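PDB 3LM7: putative 4-Hydroxy-2-oxoglutarate aldolase / 2-dehydro-3-deoxyphosphogluconate aldolase from Yersinia enterocolitica, which is a putative aldolase of the KDGP aldolase family, whose members belong to the TIM-barrel clan of parallel beta/alpha folds. Local coordinates for residues M4-N9 against Q111-V116; Q97-V102 against V129-G134. All coordinates share one frame; numbering follows the deposited sequence.

Interaction 1: M4-N9 against Q111-V116; sequences MKLTPN and QHDTVV
L6 lays its CD1 methyl over a flat face of the Q111 amide, 3.9 Å from CD, where the N-terminal loop of this TIM-barrel-clan protein passes the turn that leads into strand 115-120. The L6 side chain is in a common relaxed form, CG beside the backbone N (chi1 -63°) and the outer bond extended, which carries the methyl to the bent glutamine. In Q111, CG between backbone N and carbonyl carbon and a bend at chi2 (77°) bring the amide back to the N-H groups of D113 and T114. A glutamine suits this place because one amide serves both as acceptor and as donor. OE1 takes the N-H of T114 in the carbonyl plane, on a lone pair, and a weaker bond from the N-H of D113, while NE2 reaches T114 OG1 at 2.9 Å, nearly straight. With Q91 OE1 as second acceptor of NE2, these bonds fix the rotation of the amide; T114 OG1 is also bonded to P92 O.

Beside L6, CG2 of T7 rests 3.8 Å from CB of D113, an apolar touch at the root of an acid. No conventional hydrogen bond joins the two segments; the alpha carbon of T114 approaches L6 O in a C-H...O contact of 3.4 Å. Further along, P8, with no backbone N-H to satisfy, offers buried V115 a compact apolar edge, CD 3.6 Å and CG 3.9 Å from its CG2 methyl.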
loop_
_atom_site.group_PDB
_atom_site.type_symbol
_atom_site.label_atom_id
_atom_site.label_comp_id
_atom_site.label_asym_id
_atom_site.label_seq_id
_atom_site.Cartn_x
_atom_site.Cartn_y
_atom_site.Cartn_z
HETATM N N MSE A 4 3.204 -23.138 0.373
HETATM C CA MSE A 4 2.582 -22.370 1.458
HETATM C C MSE A 4 2.701 -20.863 1.208
HETATM O O MSE A 4 3.660 -20.449 0.574
HETATM C CB MSE A 4 3.131 -22.828 2.796
HETATM C CG MSE A 4 2.536 -24.220 3.010
HETATM SE SE MSE A 4 1.656 -24.343 4.678
HETATM C CE MSE A 4 3.366 -24.762 5.456
ATOM N N LYS A 5 1.705 -20.079 1.609
ATOM C CA LYS A 5 1.733 -18.615 1.356
ATOM C C LYS A 5 2.881 -17.965 2.209
ATOM O O LYS A 5 3.036 -18.327 3.374
ATOM C CB LYS A 5 0.388 -18.090 1.779
ATOM C CG LYS A 5 0.221 -16.646 1.653
ATOM C CD LYS A 5 -1.314 -16.380 1.475
ATOM C CE LYS A 5 -1.614 -14.882 1.557
ATOM N NZ LYS A 5 -1.442 -14.384 2.959
ATOM N N LEU A 6 3.674 -17.040 1.627
ATOM C CA LEU A 6 4.818 -16.472 2.346
ATOM C C LEU A 6 4.558 -15.025 2.821
ATOM O O LEU A 6 5.448 -14.444 3.395
ATOM C CB LEU A 6 6.071 -16.429 1.442
ATOM C CG LEU A 6 6.576 -17.800 0.969
ATOM C CD1 LEU A 6 7.848 -17.723 0.062
ATOM C CD2 LEU A 6 6.877 -18.673 2.218
ATOM N N THR A 7 3.385 -14.450 2.525
ATOM C CA THR A 7 3.018 -13.133 3.060
ATOM C C THR A 7 1.836 -13.257 4.030
ATOM O O THR A 7 1.012 -14.183 3.856
ATOM C CB THR A 7 2.610 -12.201 1.918
ATOM O OG1 THR A 7 1.507 -12.783 1.227
ATOM C CG2 THR A 7 3.802 -11.988 0.911
ATOM N N PRO A 8 1.750 -12.373 5.072
ATOM C CA PRO A 8 0.645 -12.437 6.043
ATOM C C PRO A 8 -0.724 -12.264 5.356
ATOM O O PRO A 8 -0.840 -11.605 4.294
ATOM C CB PRO A 8 0.874 -11.198 6.954
ATOM C CG PRO A 8 2.417 -11.073 6.920
ATOM C CD PRO A 8 2.733 -11.343 5.447
ATOM N N ASN A 9 -1.761 -12.800 5.995
ATOM C CA ASN A 9 -3.151 -12.585 5.494
ATOM C C ASN A 9 -3.718 -11.316 6.087
ATOM O O ASN A 9 -4.498 -11.339 7.031
ATOM C CB ASN A 9 -4.056 -13.758 5.925
ATOM C CG ASN A 9 -5.499 -13.675 5.301
ATOM O OD1 ASN A 9 -5.807 -12.825 4.394
ATOM N ND2 ASN A 9 -6.404 -14.580 5.806
ATOM N N GLN A 111 14.273 -14.652 -0.449
ATOM C CA GLN A 111 13.147 -14.058 -1.198
ATOM C C GLN A 111 12.697 -12.857 -0.344
ATOM O O GLN A 111 13.038 -12.756 0.866
ATOM C CB GLN A 111 11.948 -15.073 -1.487
ATOM C CG GLN A 111 11.665 -16.088 -0.351
ATOM C CD GLN A 111 10.891 -15.477 0.871
ATOM O OE1 GLN A 111 10.343 -14.418 0.811
ATOM N NE2 GLN A 111 10.877 -16.190 1.946
ATOM N N HIS A 112 11.944 -11.969 -0.965
ATOM C CA HIS A 112 11.459 -10.759 -0.287
ATOM C C HIS A 112 9.982 -10.816 0.101
ATOM O O HIS A 112 9.443 -9.803 0.524
ATOM C CB HIS A 112 11.673 -9.539 -1.184
ATOM C CG HIS A 112 11.813 -8.249 -0.423
ATOM N ND1 HIS A 112 13.021 -7.801 0.082
ATOM C CD2 HIS A 112 10.895 -7.297 -0.104
ATOM C CE1 HIS A 112 12.835 -6.638 0.697
ATOM N NE2 HIS A 112 11.559 -6.304 0.586
ATOM N N ASP A 113 9.342 -11.976 0.017
ATOM C CA ASP A 113 7.938 -12.024 0.445
ATOM C C ASP A 113 7.788 -12.098 1.928
ATOM O O ASP A 113 6.919 -11.418 2.497
ATOM C CB ASP A 113 7.240 -13.221 -0.161
ATOM C CG ASP A 113 7.188 -13.127 -1.694
ATOM O OD1 ASP A 113 7.016 -12.022 -2.204
ATOM O OD2 ASP A 113 7.335 -14.155 -2.333
ATOM N N THR A 114 8.570 -12.961 2.569
ATOM C CA THR A 114 8.456 -13.066 4.036
ATOM C C THR A 114 8.696 -11.668 4.621
ATOM O O THR A 114 9.668 -10.968 4.233
ATOM C CB THR A 114 9.523 -14.005 4.565
ATOM O OG1 THR A 114 9.230 -15.318 4.120
ATOM C CG2 THR A 114 9.519 -14.049 6.108
ATOM N N VAL A 115 7.843 -11.257 5.559
ATOM C CA VAL A 115 8.025 -9.956 6.223
ATOM C C VAL A 115 9.095 -10.042 7.297
ATOM O O VAL A 115 8.997 -10.882 8.180
ATOM C CB VAL A 115 6.653 -9.486 6.890
ATOM C CG1 VAL A 115 6.872 -8.213 7.745
ATOM C CG2 VAL A 115 5.649 -9.170 5.741
ATOM N N VAL A 116 10.115 -9.168 7.217
ATOM C CA VAL A 116 11.155 -9.103 8.211
ATOM C C VAL A 116 11.121 -7.723 8.860
ATOM O O VAL A 116 11.382 -6.674 8.181
ATOM C CB VAL A 116 12.552 -9.256 7.533
ATOM C CG1 VAL A 116 13.665 -9.187 8.611
ATOM C CG2 VAL A 116 12.555 -10.650 6.817
#

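Interaction 2: Q97-V102 against V129-G134; sequences QVFTGV and VKISTG
The F99 ring turns one face to I131, whose CB sits 3.7 Å from the ring centroid and only 12° off its normal, a CH-pi contact near the middle of the ring. The two branches of the isoleucine spread over different parts of the phenyl group: CG2 of I131 lies by CD1 and CE1 of F99, and CD1 of I131 comes 3.7 Å from CZ of F99. With CG anti to the backbone N (chi1 -180°), the F99 ring points toward I131, whose beta-branch sends CG1 and CG2 in diverging directions across it. M153 and L154 of helix 147-156 and I120 of strand 115-120 also touch the F99 side chain, making it part of the apolar layer between helix and strand in this TIM-barrel-clan fold.

At the backbone of F99 the contact becomes polar. The N-H of F99 points almost straight (170°) at OG1 of T133, 3.1 Å from N. T133 holds OG1 between its backbone N and carbonyl carbon, and the same oxygen is bonded to the backbone O of L119 at the end of strand 115-120. Threonine thus links two chain segments through one small group. Next to it, V98 brings CB to 3.3 Å from T133 O and leans CG2 on the alpha carbon of G134. Having no side chain, G134 lets its CA come within 3.0 Å of T100 OG1.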
loop_
_atom_site.group_PDB
_atom_site.type_symbol
_atom_site.label_atom_id
_atom_site.label_comp_id
_atom_site.label_asym_id
_atom_site.label_seq_id
_atom_site.Cartn_x
_atom_site.Cartn_y
_atom_site.Cartn_z
ATOM N N GLN A 97 13.114 -9.360 13.868
ATOM C CA GLN A 97 14.564 -9.189 14.011
ATOM C C GLN A 97 14.919 -7.900 14.774
ATOM O O GLN A 97 14.124 -6.971 14.829
ATOM C CB GLN A 97 15.322 -9.156 12.652
ATOM C CG GLN A 97 15.859 -10.552 12.174
ATOM C CD GLN A 97 16.891 -11.113 13.149
ATOM O OE1 GLN A 97 17.299 -10.438 14.107
ATOM N NE2 GLN A 97 17.221 -12.382 12.983
ATOM N N VAL A 98 16.164 -7.851 15.300
ATOM C CA VAL A 98 16.768 -6.586 15.752
ATOM C C VAL A 98 17.437 -5.912 14.546
ATOM O O VAL A 98 17.633 -6.534 13.509
ATOM C CB VAL A 98 17.746 -6.794 16.926
ATOM C CG1 VAL A 98 16.917 -7.338 18.126
ATOM C CG2 VAL A 98 18.935 -7.698 16.561
ATOM N N PHE A 99 17.769 -4.638 14.686
ATOM C CA PHE A 99 18.153 -3.827 13.529
ATOM C C PHE A 99 19.343 -4.508 12.830
ATOM O O PHE A 99 19.410 -4.527 11.573
ATOM C CB PHE A 99 18.510 -2.408 14.069
ATOM C CG PHE A 99 18.924 -1.428 13.003
ATOM C CD1 PHE A 99 17.976 -0.606 12.427
ATOM C CD2 PHE A 99 20.283 -1.335 12.590
ATOM C CE1 PHE A 99 18.336 0.329 11.398
ATOM C CE2 PHE A 99 20.656 -0.437 11.566
ATOM C CZ PHE A 99 19.671 0.423 10.998
ATOM N N THR A 100 20.254 -5.093 13.612
ATOM C CA THR A 100 21.519 -5.595 13.055
ATOM C C THR A 100 21.348 -7.031 12.543
ATOM O O THR A 100 22.301 -7.646 12.103
ATOM C CB THR A 100 22.591 -5.618 14.187
ATOM O OG1 THR A 100 22.028 -6.242 15.380
ATOM C CG2 THR A 100 23.006 -4.191 14.532
ATOM N N GLY A 101 20.142 -7.568 12.620
ATOM C CA GLY A 101 19.877 -8.916 12.137
ATOM C C GLY A 101 19.024 -8.963 10.876
ATOM O O GLY A 101 18.875 -10.054 10.264
ATOM N N VAL A 102 18.538 -7.803 10.421
ATOM C CA VAL A 102 17.629 -7.764 9.246
ATOM C C VAL A 102 18.297 -8.224 7.945
ATOM O O VAL A 102 17.718 -9.011 7.190
ATOM C CB VAL A 102 17.134 -6.342 9.066
ATOM C CG1 VAL A 102 16.450 -6.125 7.652
ATOM C CG2 VAL A 102 16.197 -5.943 10.206
ATOM N N VAL A 129 15.217 7.877 16.558
ATOM C CA VAL A 129 15.028 6.552 17.044
ATOM C C VAL A 129 16.379 5.863 17.352
ATOM O O VAL A 129 17.420 6.190 16.731
ATOM C CB VAL A 129 14.295 5.670 16.005
ATOM C CG1 VAL A 129 12.783 5.920 15.979
ATOM C CG2 VAL A 129 15.018 5.738 14.555
ATOM N N LYS A 130 16.351 4.912 18.272
ATOM C CA LYS A 130 17.589 4.177 18.672
ATOM C C LYS A 130 17.644 2.907 17.838
ATOM O O LYS A 130 16.627 2.195 17.708
ATOM C CB LYS A 130 17.484 3.836 20.125
ATOM C CG LYS A 130 18.530 2.820 20.594
ATOM C CD LYS A 130 18.345 2.610 22.144
ATOM C CE LYS A 130 19.076 1.352 22.581
ATOM N NZ LYS A 130 19.209 1.303 24.102
ATOM N N ILE A 131 18.785 2.665 17.225
ATOM C CA ILE A 131 18.939 1.549 16.271
ATOM C C ILE A 131 20.003 0.574 16.690
ATOM O O ILE A 131 20.203 -0.419 15.999
ATOM C CB ILE A 131 19.217 2.006 14.754
ATOM C CG1 ILE A 131 20.535 2.826 14.675
ATOM C CG2 ILE A 131 18.137 2.983 14.272
ATOM C CD1 ILE A 131 20.965 3.140 13.223
ATOM N N SER A 132 20.696 0.840 17.802
ATOM C CA SER A 132 21.727 -0.053 18.318
ATOM C C SER A 132 21.036 -1.135 19.183
ATOM O O SER A 132 21.250 -1.197 20.405
ATOM C CB SER A 132 22.745 0.740 19.179
ATOM O OG SER A 132 22.001 1.597 20.091
ATOM N N THR A 133 20.268 -2.028 18.523
ATOM C CA THR A 133 19.414 -2.958 19.253
ATOM C C THR A 133 19.904 -4.413 19.059
ATOM O O THR A 133 19.220 -5.354 19.458
ATOM C CB THR A 133 17.928 -2.819 18.803
ATOM O OG1 THR A 133 17.847 -3.010 17.372
ATOM C CG2 THR A 133 17.434 -1.364 19.072
ATOM N N GLY A 134 21.105 -4.584 18.507
ATOM C CA GLY A 134 21.685 -5.923 18.384
ATOM C C GLY A 134 22.393 -6.341 19.681
ATOM O O GLY A 134 22.412 -5.607 20.639
#

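In the fold
From the N terminus, the loop holding 4-9 runs ahead of strand 17-20, and interaction 1 brings it against 111-116 after four strands and four helices have intervened. Interaction 2 closes a much shorter loop, from 97-102, behind strand 94-95, to 129-134, at the end of strand 128-130. Because 97-102 falls inside the first loop and 129-134 beyond it, the two closures cross rather than nest. Their centres lie 21 Å apart. Helix 102-109 and strand 115-120 bridge the distance, and V116 packs on V102 where the segments meet. Interaction 1 ties the N-terminal loop to the start of strand 115-120; interaction 2 ties the loop before helix 102-109 to the segment following strand 128-130.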